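PDB 5SV6: extracellular solute-binding protein, family 3 from Methylophaga aminisulfidivorans MP, which is of unknown function, though its fold is that of a periplasmic solute-binding protein and it is probably linked to methanol dehydrogenase. Local coordinates for residues T46-A52 and R80-W86; L99-D105 and I255-S259; S53-P57 and R194-D198; V95-L100 and P115-T119. All blocks are in the same frame, centred on the assembly; numbering follows the deposited sequence.

Interactions 1, 2 and 4 build one lobe of a periplasmic-binding-protein fold, while interaction 3 lies nearer the middle of the chain, its centre about 19 to 22 Å from those of the others, probably where this lobe faces the second. The Cys50-Cys104 disulfide, SG to SG 2.0 Å, fastens the strand pair of interaction 1 to the loop that follows helix 94-99, part of interaction 2. Interactions 2 and 4 have centres only about 5 Å apart and share Leu99 and Leu100, near the end of helix 94-99. Interaction 1 runs directly into interaction 3, because strand 47-52 leads into residues 53-57. Interaction 3 is probably near where relatives have their solute cleft.

Interaction 1 (T46-A52 and R80-W86); sequences TLKVCAA and RELEFVW
Val49 and Ala51 form the tight side of this pair of parallel strands, meeting Leu82, Phe84 and Trp86 on one face of the sheet. Val49 CG2 touches Leu82 CD1 at 3.6 Å, and the methyl of Ala51 lies 3.8 Å from both Phe84 CD1 and Trp86 CZ3; a small residue suits a place shared by two aromatic side chains. Phe84 is itself sandwiched, with Leu82 CD1 over the centre of one ring face and Trp86 CH2 nearer the rim of the opposite one. Beneath them the backbones alternate as donor and acceptor, for example Val85 N to Val49 O at 2.8 Å, nearly straight at 174°.

On the other face Lys48 and Glu83 make a looser, polar pair. They run alongside each other, but Lys48 NZ stays 4.0 Å from Glu83 OE2, a long salt bridge, and Val85 CG2 lies beside the lysine chain. At the start of the pair, where Thr46 is exposed, Arg80 reaches out with an extended chain and gives NH1 to Thr46 O at 2.9 Å, a bent bond whose donor stands above the carbonyl plane, while NH2 pairs with Glu267. Were Arg80 replaced by an alanine, Thr46 O would probably lose this donor and Glu267 its charged mate.

The strands form a beta-alpha-beta crossover: helix 66-77 lies between them in the chain and covers Leu82 and Phe84, while strand 106-111 flanks strand 47-52 on its other edge.

Interaction 2 (L99-D105 and I255-S259); sequences LLKNQCD and IAVRS
Arg258 puts its guanidinium against the C-terminal end of helix 94-99 and is surrounded there in its plane and on both faces. Arg258 NH1 alone serves two backbone carbonyls, Cys104 O at 2.8 Å and Leu99 O at 3.0 Å, both lying close to the guanidinium plane. Arg258 NH2 makes a nearly straight salt bridge (174°) with Asp105 OD1 at 2.7 Å, meeting that oxygen from above its carboxylate plane, with the two flat groups turned 79° apart; Asp261 is a second acid for the same nitrogen. Asn102 OD1 lies over one face, 3.3 Å from Arg258 NE but too poorly angled to bond, and a water covers the opposite face. That water also joins Asp105 O to Arg258 N, at 2.7 and 2.9 Å.

Leu99 O belongs to a Schellman motif that ends the helix; Cys104 O comes from the chain just beyond it. Asn102, whose phi is positive, turns the chain back, with its N bonded to Leu99 O and Gln103 N to Lys98 O; asparagine tolerates this left-handed backbone well. Leu99 O therefore accepts two donors. A bend at chi3 (-68°) brings the arginine head back over the turn, the aliphatic Arg258 CG lying 4.1 Å from Leu99 CG. A leucine in its place would probably leave Asp105 without its cationic mate and both carbonyls without this donor. Just past the turn, Cys104 is tied by its disulfide to Cys50 of strand 47-52.

Interaction 3 (S53-P57 and R194-D198); sequences SDEMP and RYAPD
Asp54 and Arg194 face each other as a side-on ion pair in which one carboxylate oxygen takes both nitrogens. Arg194 NE reaches Asp54 OD2 at 3.1 Å and Arg194 NH2 reaches the same oxygen at 3.2 Å, both on its syn side and from one face of the carboxylate; the planes are only 23° apart. The bond from NH2 to OD1 is weak. Arg194 starts with CG wedged between its backbone N and carbonyl carbon (chi1 62°), then folds at chi3 (-42°), which turns its NE edge to the acid.

Glu55 bends at chi2 and runs alongside Tyr195, Glu55 OE2 lying 3.9 Å from Tyr195 CB, while OE1 is fixed by Ala91 N. A water bonded to Glu55 OE1 at 2.7 Å also takes Tyr195 N at 2.8 Å and gives to Asp54 O, bridging acid and backbone. The rigid ring of Pro57, which follows a cis peptide, brings Pro57 CD to 4.0 Å from Pro197 CG.

The contact bridges residues far apart in the chain and lies near the middle of the molecule, probably where the two lobes of a type 2 periplasmic-binding-protein fold meet.

Interaction 4 (V95-L100 and P115-T119); sequences VTEKLL and PRVAT
Val95, Leu99 and Leu100 pack against Arg116 and Val117 in a mainly apolar contact, where the C-terminal part of helix 94-99 meets the loop leading into strand 118-133. Val117 is the meeting point: its CG1, set opposite the carbonyl carbon (chi1 -70°), lies 3.7 Å from Leu99 CD2 and 3.9 Å from Val95 CG1, with Leu100 CD2 farther off at 4.2 Å. Branched aliphatic side chains suit this spot because their methyls fit closely together and need no polar partner. Ala256 of strand 247-257 also touches Val117.

Arg116 covers the outer side. Its chain bends at chi3 and lays the guanidinium flat on Val95, whose CG1 sits 3.6 Å from the plane, over its centre. Thr96 CG2 adds a second methyl, 3.5 Å from Arg116 NH1. The helix is locally widened here, Leu100 N bonding Val95 O in a pi-type turn, and a water accepts from Thr96 N at 3.0 Å and from Arg116 NH1 at 3.3 Å.

The charge of Arg116 is answered by Asp114 through NH2, while the flat face of the group lies on Val95. The contact thus depends on shape and on burying methyl groups, with a water as the polar link between the two segments and Asp114 as the partner of the arginine charge.

Interaction 1 (T46-A52 and R80-W86)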
loop_
_atom_site.group_PDB
_atom_site.type_symbol
_atom_site.label_atom_id
_atom_site.label_comp_id
_atom_site.label_asym_id
_atom_site.label_seq_id
_atom_site.Cartn_x
_atom_site.Cartn_y
_atom_site.Cartn_z
ATOM N N THR A 46 27.120 -4.550 4.482
ATOM C CA THR A 46 25.932 -3.773 4.840
ATOM C C THR A 46 24.808 -3.922 3.819
ATOM O O THR A 46 25.058 -4.204 2.652
ATOM C CB THR A 46 26.243 -2.274 4.962
ATOM O OG1 THR A 46 26.312 -1.698 3.653
ATOM C CG2 THR A 46 27.550 -2.046 5.708
ATOM N N LEU A 47 23.569 -3.727 4.265
ATOM C CA LEU A 47 22.425 -3.724 3.357
ATOM C C LEU A 47 21.868 -2.311 3.283
ATOM O O LEU A 47 21.282 -1.819 4.250
ATOM C CB LEU A 47 21.336 -4.685 3.849
ATOM C CG LEU A 47 20.172 -4.940 2.887
ATOM C CD1 LEU A 47 20.623 -5.789 1.697
ATOM C CD2 LEU A 47 18.982 -5.599 3.598
ATOM N N LYS A 48 22.078 -1.643 2.156
ATOM C CA LYS A 48 21.607 -0.270 2.009
ATOM C C LYS A 48 20.172 -0.255 1.500
ATOM O O LYS A 48 19.911 -0.585 0.343
ATOM C CB LYS A 48 22.518 0.530 1.076
ATOM C CG LYS A 48 23.953 0.641 1.567
ATOM C CD LYS A 48 24.811 1.442 0.592
ATOM C CE LYS A 48 24.415 2.912 0.597
ATOM N NZ LYS A 48 25.439 3.783 -0.067
ATOM N N VAL A 49 19.252 0.133 2.376
ATOM C CA VAL A 49 17.825 0.102 2.068
ATOM C C VAL A 49 17.301 1.507 1.805
ATOM O O VAL A 49 17.388 2.381 2.674
ATOM C CB VAL A 49 17.033 -0.532 3.229
ATOM C CG1 VAL A 49 15.516 -0.393 3.017
ATOM C CG2 VAL A 49 17.449 -1.997 3.423
ATOM N N CYS A 50 16.777 1.718 0.599
ATOM C CA CYS A 50 16.103 2.959 0.235
ATOM C C CYS A 50 14.786 3.028 1.011
ATOM O O CYS A 50 13.968 2.113 0.912
ATOM C CB CYS A 50 15.793 2.992 -1.274
ATOM S SG CYS A 50 17.129 2.467 -2.419
ATOM N N ALA A 51 14.570 4.093 1.783
ATOM C CA ALA A 51 13.315 4.217 2.542
ATOM C C ALA A 51 12.839 5.645 2.690
ATOM O O ALA A 51 13.638 6.587 2.716
ATOM C CB ALA A 51 13.428 3.549 3.931
ATOM N N ALA A 52 11.523 5.795 2.804
ATOM C CA ALA A 52 10.908 7.108 2.902
ATOM C C ALA A 52 10.959 7.599 4.343
ATOM O O ALA A 52 10.661 6.862 5.277
ATOM C CB ALA A 52 9.463 7.056 2.406
ATOM N N ARG A 80 23.978 -8.859 7.660
ATOM C CA ARG A 80 24.511 -7.573 7.239
ATOM C C ARG A 80 24.112 -6.464 8.201
ATOM O O ARG A 80 23.096 -6.558 8.890
ATOM C CB ARG A 80 24.016 -7.230 5.838
ATOM C CG ARG A 80 24.519 -8.162 4.752
ATOM C CD ARG A 80 23.852 -7.803 3.450
ATOM N NE ARG A 80 24.338 -8.574 2.316
ATOM C CZ ARG A 80 24.831 -8.029 1.214
ATOM N NH1 ARG A 80 24.916 -6.708 1.106
ATOM N NH2 ARG A 80 25.238 -8.802 0.223
ATOM N N GLU A 81 24.906 -5.403 8.234
ATOM C CA GLU A 81 24.523 -4.223 8.983
ATOM C C GLU A 81 23.541 -3.397 8.158
ATOM O O GLU A 81 23.818 -3.054 7.012
ATOM C CB GLU A 81 25.740 -3.379 9.342
ATOM C CG GLU A 81 25.357 -2.024 9.896
ATOM C CD GLU A 81 26.519 -1.307 10.541
ATOM O OE1 GLU A 81 27.656 -1.459 10.046
ATOM O OE2 GLU A 81 26.282 -0.605 11.551
ATOM N N LEU A 82 22.396 -3.082 8.751
ATOM C CA LEU A 82 21.368 -2.311 8.071
ATOM C C LEU A 82 21.730 -0.831 7.998
ATOM O O LEU A 82 22.059 -0.199 9.007
ATOM C CB LEU A 82 20.016 -2.520 8.760
ATOM C CG LEU A 82 18.839 -1.647 8.336
ATOM C CD1 LEU A 82 18.529 -1.790 6.846
ATOM C CD2 LEU A 82 17.628 -1.979 9.185
ATOM N N GLU A 83 21.707 -0.295 6.784
ATOM C CA GLU A 83 21.931 1.123 6.559
ATOM C C GLU A 83 20.745 1.675 5.766
ATOM O O GLU A 83 20.559 1.330 4.599
ATOM C CB GLU A 83 23.237 1.324 5.770
ATOM C CG GLU A 83 23.528 2.756 5.358
ATOM C CD GLU A 83 24.822 2.893 4.564
ATOM O OE1 GLU A 83 25.676 1.979 4.632
ATOM O OE2 GLU A 83 24.979 3.912 3.859
ATOM N N PHE A 84 19.945 2.529 6.388
ATOM C CA PHE A 84 18.886 3.207 5.657
ATOM C C PHE A 84 19.409 4.394 4.871
ATOM O O PHE A 84 20.248 5.149 5.355
ATOM C CB PHE A 84 17.807 3.705 6.607
ATOM C CG PHE A 84 16.916 2.629 7.129
ATOM C CD1 PHE A 84 15.988 2.012 6.298
ATOM C CD2 PHE A 84 16.970 2.257 8.459
ATOM C CE1 PHE A 84 15.158 1.031 6.785
ATOM C CE2 PHE A 84 16.129 1.281 8.954
ATOM C CZ PHE A 84 15.227 0.657 8.109
ATOM N N VAL A 85 18.889 4.560 3.659
ATOM C CA VAL A 85 19.122 5.758 2.876
ATOM C C VAL A 85 17.776 6.431 2.735
ATOM O O VAL A 85 16.890 5.923 2.055
ATOM C CB VAL A 85 19.692 5.426 1.485
ATOM C CG1 VAL A 85 19.749 6.667 0.618
ATOM C CG2 VAL A 85 21.062 4.788 1.618
ATOM N N TRP A 86 17.620 7.563 3.408
ATOM C CA TRP A 86 16.316 8.205 3.555
ATOM C C TRP A 86 16.007 9.153 2.415
ATOM O O TRP A 86 16.874 9.911 1.972
ATOM C CB TRP A 86 16.226 8.944 4.909
ATOM C CG TRP A 86 16.455 8.039 6.095
ATOM C CD1 TRP A 86 17.586 7.949 6.862
ATOM C CD2 TRP A 86 15.526 7.092 6.638
ATOM N NE1 TRP A 86 17.414 7.004 7.850
ATOM C CE2 TRP A 86 16.158 6.464 7.732
ATOM C CE3 TRP A 86 14.220 6.716 6.304
ATOM C CZ2 TRP A 86 15.530 5.472 8.489
ATOM C CZ3 TRP A 86 13.597 5.735 7.052
ATOM C CH2 TRP A 86 14.252 5.121 8.137
#

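Interaction 2 (L99-D105 and I255-S259)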
loop_
_atom_site.group_PDB
_atom_site.type_symbol
_atom_site.label_atom_id
_atom_site.label_comp_id
_atom_site.label_asym_id
_atom_site.label_seq_id
_atom_site.Cartn_x
_atom_site.Cartn_y
_atom_site.Cartn_z
ATOM N N LEU A 99 17.050 3.964 -5.933
ATOM C CA LEU A 99 17.551 2.644 -6.344
ATOM C C LEU A 99 18.194 2.676 -7.727
ATOM O O LEU A 99 19.337 2.262 -7.902
ATOM C CB LEU A 99 16.415 1.623 -6.343
ATOM C CG LEU A 99 16.756 0.190 -6.737
ATOM C CD1 LEU A 99 17.640 -0.459 -5.685
ATOM C CD2 LEU A 99 15.492 -0.601 -6.941
ATOM N N LEU A 100 17.455 3.164 -8.718
ATOM C CA LEU A 100 17.954 3.155 -10.095
ATOM C C LEU A 100 19.064 4.173 -10.339
ATOM O O LEU A 100 19.650 4.211 -11.424
ATOM C CB LEU A 100 16.807 3.374 -11.084
ATOM C CG LEU A 100 15.745 2.273 -11.117
ATOM C CD1 LEU A 100 14.611 2.616 -12.092
ATOM C CD2 LEU A 100 16.392 0.928 -11.462
ATOM N N LYS A 101 19.342 5.000 -9.333
ATOM C CA LYS A 101 20.418 5.989 -9.405
ATOM C C LYS A 101 21.573 5.609 -8.489
ATOM O O LYS A 101 22.450 6.434 -8.191
ATOM C CB LYS A 101 19.896 7.384 -9.050
ATOM C CG LYS A 101 18.932 7.939 -10.088
ATOM C CD LYS A 101 18.665 9.417 -9.841
ATOM C CE LYS A 101 17.946 10.064 -11.024
ATOM N NZ LYS A 101 16.504 9.700 -11.106
ATOM N N ASN A 102 21.557 4.355 -8.039
ATOM C CA ASN A 102 22.656 3.789 -7.259
ATOM C C ASN A 102 22.908 4.438 -5.897
ATOM O O ASN A 102 24.027 4.397 -5.390
ATOM C CB ASN A 102 23.952 3.767 -8.082
ATOM C CG ASN A 102 23.843 2.886 -9.307
ATOM O OD1 ASN A 102 23.961 1.662 -9.215
ATOM N ND2 ASN A 102 23.615 3.501 -10.463
ATOM N N GLN A 103 21.873 5.017 -5.296
ATOM C CA GLN A 103 22.004 5.650 -3.983
ATOM C C GLN A 103 21.791 4.640 -2.867
ATOM O O GLN A 103 22.061 4.915 -1.699
ATOM C CB GLN A 103 20.980 6.774 -3.832
ATOM C CG GLN A 103 21.091 7.871 -4.861
ATOM C CD GLN A 103 22.402 8.605 -4.782
ATOM O OE1 GLN A 103 23.255 8.475 -5.664
ATOM N NE2 GLN A 103 22.579 9.387 -3.720
ATOM N N CYS A 104 21.285 3.477 -3.245
ATOM C CA CYS A 104 20.985 2.389 -2.325
ATOM C C CYS A 104 20.578 1.201 -3.183
ATOM O O CYS A 104 20.432 1.333 -4.405
ATOM C CB CYS A 104 19.891 2.763 -1.314
ATOM S SG CYS A 104 18.570 3.817 -1.944
ATOM N N ASP A 105 20.401 0.053 -2.544
ATOM C CA ASP A 105 20.415 -1.216 -3.251
ATOM C C ASP A 105 19.133 -2.009 -3.144
ATOM O O ASP A 105 18.919 -2.924 -3.916
ATOM C CB ASP A 105 21.575 -2.064 -2.739
ATOM C CG ASP A 105 22.908 -1.381 -2.940
ATOM O OD1 ASP A 105 23.026 -0.581 -3.901
ATOM O OD2 ASP A 105 23.820 -1.623 -2.132
ATOM N N ILE A 255 10.535 -7.632 -2.673
ATOM C CA ILE A 255 11.694 -6.745 -2.531
ATOM C C ILE A 255 12.182 -6.412 -3.934
ATOM O O ILE A 255 12.120 -7.272 -4.809
ATOM C CB ILE A 255 12.853 -7.469 -1.802
ATOM C CG1 ILE A 255 12.408 -8.025 -0.444
ATOM C CG2 ILE A 255 14.052 -6.557 -1.655
ATOM C CD1 ILE A 255 11.982 -6.981 0.551
ATOM N N ALA A 256 12.680 -5.192 -4.154
ATOM C CA ALA A 256 13.243 -4.830 -5.457
ATOM C C ALA A 256 14.715 -4.474 -5.345
ATOM O O ALA A 256 15.135 -3.817 -4.384
ATOM C CB ALA A 256 12.477 -3.658 -6.072
ATOM N N VAL A 257 15.499 -4.913 -6.330
ATOM C CA VAL A 257 16.878 -4.452 -6.495
ATOM C C VAL A 257 17.052 -4.082 -7.970
ATOM O O VAL A 257 16.191 -4.401 -8.783
ATOM C CB VAL A 257 17.899 -5.554 -6.117
ATOM C CG1 VAL A 257 17.623 -6.088 -4.714
ATOM C CG2 VAL A 257 17.849 -6.699 -7.121
ATOM N N ARG A 258 18.150 -3.417 -8.327
ATOM C CA ARG A 258 18.429 -3.163 -9.748
ATOM C C ARG A 258 18.495 -4.473 -10.535
ATOM O O ARG A 258 18.899 -5.497 -9.998
ATOM C CB ARG A 258 19.734 -2.389 -9.924
ATOM C CG ARG A 258 19.685 -0.949 -9.394
ATOM C CD ARG A 258 21.062 -0.318 -9.516
ATOM N NE ARG A 258 22.012 -0.952 -8.604
ATOM C CZ ARG A 258 22.120 -0.637 -7.320
ATOM N NH1 ARG A 258 21.331 0.293 -6.803
ATOM N NH2 ARG A 258 23.004 -1.256 -6.550
ATOM N N SER A 259 18.098 -4.436 -11.804
ATOM C CA SER A 259 17.985 -5.654 -12.614
ATOM C C SER A 259 19.297 -6.440 -12.737
ATOM O O SER A 259 19.295 -7.667 -12.869
ATOM C CB SER A 259 17.445 -5.312 -14.006
ATOM O OG SER A 259 17.556 -6.424 -14.871
HETATM O O HOH W 1 20.182 -3.011 -6.355
#

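Interaction 3 (S53-P57 and R194-D198)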
loop_
_atom_site.group_PDB
_atom_site.type_symbol
_atom_site.label_atom_id
_atom_site.label_comp_id
_atom_site.label_asym_id
_atom_site.label_seq_id
_atom_site.Cartn_x
_atom_site.Cartn_y
_atom_site.Cartn_z
ATOM N N SER A 53 11.332 8.857 4.529
ATOM C CA SER A 53 11.445 9.373 5.886
ATOM C C SER A 53 10.086 9.765 6.496
ATOM O O SER A 53 10.003 10.053 7.681
ATOM C CB SER A 53 12.441 10.532 5.933
ATOM O OG SER A 53 11.939 11.643 5.216
ATOM N N ASP A 54 9.024 9.757 5.699
ATOM C CA ASP A 54 7.710 10.170 6.200
ATOM C C ASP A 54 6.593 9.524 5.396
ATOM O O ASP A 54 5.883 10.205 4.652
ATOM C CB ASP A 54 7.557 11.698 6.148
ATOM C CG ASP A 54 6.348 12.197 6.947
ATOM O OD1 ASP A 54 5.955 11.523 7.924
ATOM O OD2 ASP A 54 5.792 13.263 6.600
ATOM N N GLU A 55 6.451 8.207 5.510
ATOM C CA GLU A 55 5.370 7.534 4.791
ATOM C C GLU A 55 4.789 6.379 5.606
ATOM O O GLU A 55 4.874 5.220 5.217
ATOM C CB GLU A 55 5.812 7.068 3.396
ATOM C CG GLU A 55 4.681 6.421 2.593
ATOM C CD GLU A 55 4.544 6.934 1.180
ATOM O OE1 GLU A 55 5.112 8.002 0.857
ATOM O OE2 GLU A 55 3.846 6.255 0.392
HETATM N N MSE A 56 4.222 6.712 6.758
HETATM C CA MSE A 56 3.562 5.723 7.588
HETATM C C MSE A 56 2.339 5.219 6.829
HETATM O O MSE A 56 1.757 5.961 6.029
HETATM C CB MSE A 56 3.179 6.339 8.942
HETATM C CG MSE A 56 4.377 6.660 9.809
HETATM SE SE MSE A 56 5.426 5.059 10.199
HETATM C CE MSE A 56 4.452 4.362 11.744
ATOM N N PRO A 57 1.943 3.960 7.065
ATOM C CA PRO A 57 2.524 3.065 8.079
ATOM C C PRO A 57 3.722 2.255 7.568
ATOM O O PRO A 57 4.251 1.440 8.316
ATOM C CB PRO A 57 1.353 2.137 8.424
ATOM C CG PRO A 57 0.605 2.006 7.106
ATOM C CD PRO A 57 0.779 3.348 6.389
ATOM N N ARG A 194 3.161 14.582 0.539
ATOM C CA ARG A 194 3.032 13.465 1.475
ATOM C C ARG A 194 1.731 12.660 1.306
ATOM O O ARG A 194 0.677 13.218 0.988
ATOM C CB ARG A 194 3.248 13.920 2.930
ATOM C CG ARG A 194 2.252 14.949 3.456
ATOM C CD ARG A 194 2.621 15.376 4.882
ATOM N NE ARG A 194 3.031 14.250 5.729
ATOM C CZ ARG A 194 2.232 13.606 6.582
ATOM N NH1 ARG A 194 0.961 13.963 6.717
ATOM N NH2 ARG A 194 2.705 12.600 7.305
ATOM N N TYR A 195 1.845 11.344 1.504
ATOM C CA TYR A 195 0.744 10.387 1.404
ATOM C C TYR A 195 0.301 10.025 2.813
ATOM O O TYR A 195 1.088 9.438 3.562
ATOM C CB TYR A 195 1.257 9.078 0.785
ATOM C CG TYR A 195 1.032 8.851 -0.695
ATOM C CD1 TYR A 195 1.989 9.241 -1.631
ATOM C CD2 TYR A 195 -0.101 8.183 -1.152
ATOM C CE1 TYR A 195 1.807 9.005 -2.991
ATOM C CE2 TYR A 195 -0.294 7.943 -2.506
ATOM C CZ TYR A 195 0.665 8.361 -3.424
ATOM O OH TYR A 195 0.485 8.134 -4.772
ATOM N N ALA A 196 -0.942 10.330 3.181
ATOM C CA ALA A 196 -1.432 9.965 4.512
ATOM C C ALA A 196 -2.744 9.170 4.484
ATOM O O ALA A 196 -3.828 9.749 4.564
ATOM C CB ALA A 196 -1.578 11.213 5.400
ATOM N N PRO A 197 -2.651 7.833 4.388
ATOM C CA PRO A 197 -3.864 7.001 4.346
ATOM C C PRO A 197 -4.704 7.033 5.629
ATOM O O PRO A 197 -5.902 6.719 5.585
ATOM C CB PRO A 197 -3.309 5.591 4.107
ATOM C CG PRO A 197 -1.898 5.651 4.607
ATOM C CD PRO A 197 -1.426 7.025 4.255
ATOM N N ASP A 198 -4.091 7.383 6.760
ATOM C CA ASP A 198 -4.838 7.529 8.008
ATOM C C ASP A 198 -5.937 8.600 7.905
ATOM O O ASP A 198 -6.966 8.519 8.569
ATOM C CB ASP A 198 -3.889 7.859 9.154
ATOM C CG ASP A 198 -3.136 9.147 8.925
ATOM O OD1 ASP A 198 -2.400 9.234 7.920
ATOM O OD2 ASP A 198 -3.288 10.078 9.748
HETATM O O HOH W 2 4.408 10.328 2.023
HETATM O O HOH W 3 1.518 8.434 6.176
#

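Interaction 4 (V95-L100 and P115-T119)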
loop_
_atom_site.group_PDB
_atom_site.type_symbol
_atom_site.label_atom_id
_atom_site.label_comp_id
_atom_site.label_asym_id
_atom_site.label_seq_id
_atom_site.Cartn_x
_atom_site.Cartn_y
_atom_site.Cartn_z
ATOM N N VAL A 95 12.148 3.978 -6.181
ATOM C CA VAL A 95 12.734 3.187 -7.247
ATOM C C VAL A 95 13.483 4.082 -8.234
ATOM O O VAL A 95 14.643 3.845 -8.541
ATOM C CB VAL A 95 11.660 2.366 -7.982
ATOM C CG1 VAL A 95 12.202 1.836 -9.316
ATOM C CG2 VAL A 95 11.160 1.223 -7.093
ATOM N N THR A 96 12.819 5.127 -8.712
ATOM C CA THR A 96 13.379 5.940 -9.787
ATOM C C THR A 96 14.419 6.955 -9.340
ATOM O O THR A 96 15.343 7.265 -10.093
ATOM C CB THR A 96 12.271 6.683 -10.549
ATOM O OG1 THR A 96 11.482 7.436 -9.621
ATOM C CG2 THR A 96 11.376 5.696 -11.257
ATOM N N GLU A 97 14.285 7.478 -8.126
ATOM C CA GLU A 97 15.194 8.532 -7.679
ATOM C C GLU A 97 16.327 8.037 -6.782
ATOM O O GLU A 97 17.315 8.732 -6.580
ATOM C CB GLU A 97 14.409 9.669 -7.019
ATOM C CG GLU A 97 13.271 10.185 -7.902
ATOM C CD GLU A 97 12.949 11.646 -7.665
ATOM O OE1 GLU A 97 13.860 12.487 -7.815
ATOM O OE2 GLU A 97 11.785 11.957 -7.336
ATOM N N LYS A 98 16.193 6.831 -6.243
ATOM C CA LYS A 98 17.218 6.318 -5.352
ATOM C C LYS A 98 17.851 5.025 -5.870
ATOM O O LYS A 98 19.049 4.996 -6.197
ATOM C CB LYS A 98 16.645 6.126 -3.941
ATOM C CG LYS A 98 16.483 7.424 -3.149
ATOM C CD LYS A 98 17.849 8.057 -2.892
ATOM C CE LYS A 98 17.801 9.160 -1.841
ATOM N NZ LYS A 98 17.148 10.385 -2.368
ATOM N N LEU A 99 17.050 3.964 -5.933
ATOM C CA LEU A 99 17.551 2.644 -6.344
ATOM C C LEU A 99 18.194 2.676 -7.727
ATOM O O LEU A 99 19.337 2.262 -7.902
ATOM C CB LEU A 99 16.415 1.623 -6.343
ATOM C CG LEU A 99 16.756 0.190 -6.737
ATOM C CD1 LEU A 99 17.640 -0.459 -5.685
ATOM C CD2 LEU A 99 15.492 -0.601 -6.941
ATOM N N LEU A 100 17.455 3.164 -8.718
ATOM C CA LEU A 100 17.954 3.155 -10.095
ATOM C C LEU A 100 19.064 4.173 -10.339
ATOM O O LEU A 100 19.650 4.211 -11.424
ATOM C CB LEU A 100 16.807 3.374 -11.084
ATOM C CG LEU A 100 15.745 2.273 -11.117
ATOM C CD1 LEU A 100 14.611 2.616 -12.092
ATOM C CD2 LEU A 100 16.392 0.928 -11.462
ATOM N N PRO A 115 8.449 -3.973 -13.973
ATOM C CA PRO A 115 9.365 -4.062 -15.120
ATOM C C PRO A 115 10.673 -3.303 -14.936
ATOM O O PRO A 115 11.638 -3.563 -15.657
ATOM C CB PRO A 115 8.557 -3.429 -16.264
ATOM C CG PRO A 115 7.122 -3.534 -15.814
ATOM C CD PRO A 115 7.176 -3.324 -14.336
ATOM N N ARG A 116 10.702 -2.389 -13.979
ATOM C CA ARG A 116 11.807 -1.459 -13.825
ATOM C C ARG A 116 12.998 -2.052 -13.082
ATOM O O ARG A 116 14.090 -1.481 -13.090
ATOM C CB ARG A 116 11.330 -0.205 -13.094
ATOM C CG ARG A 116 10.232 0.571 -13.846
ATOM C CD ARG A 116 9.620 1.662 -12.968
ATOM N NE ARG A 116 9.091 1.115 -11.721
ATOM C CZ ARG A 116 8.801 1.841 -10.648
ATOM N NH1 ARG A 116 8.995 3.149 -10.662
ATOM N NH2 ARG A 116 8.331 1.260 -9.555
ATOM N N VAL A 117 12.770 -3.186 -12.432
ATOM C CA VAL A 117 13.709 -3.717 -11.450
ATOM C C VAL A 117 13.675 -5.235 -11.479
ATOM O O VAL A 117 12.838 -5.825 -12.168
ATOM C CB VAL A 117 13.322 -3.237 -10.022
ATOM C CG1 VAL A 117 13.578 -1.746 -9.855
ATOM C CG2 VAL A 117 11.858 -3.560 -9.722
ATOM N N ALA A 118 14.590 -5.883 -10.758
ATOM C CA ALA A 118 14.406 -7.304 -10.472
ATOM C C ALA A 118 13.616 -7.431 -9.171
ATOM O O ALA A 118 13.842 -6.666 -8.224
ATOM C CB ALA A 118 15.755 -8.028 -10.369
ATOM N N THR A 119 12.686 -8.381 -9.117
ATOM C CA THR A 119 11.860 -8.545 -7.929
ATOM C C THR A 119 12.082 -9.920 -7.300
ATOM O O THR A 119 12.262 -10.917 -7.997
ATOM C CB THR A 119 10.353 -8.351 -8.218
ATOM O OG1 THR A 119 9.997 -9.093 -9.388
ATOM C CG2 THR A 119 10.031 -6.880 -8.446
HETATM O O HOH W 4 9.845 5.239 -8.272
#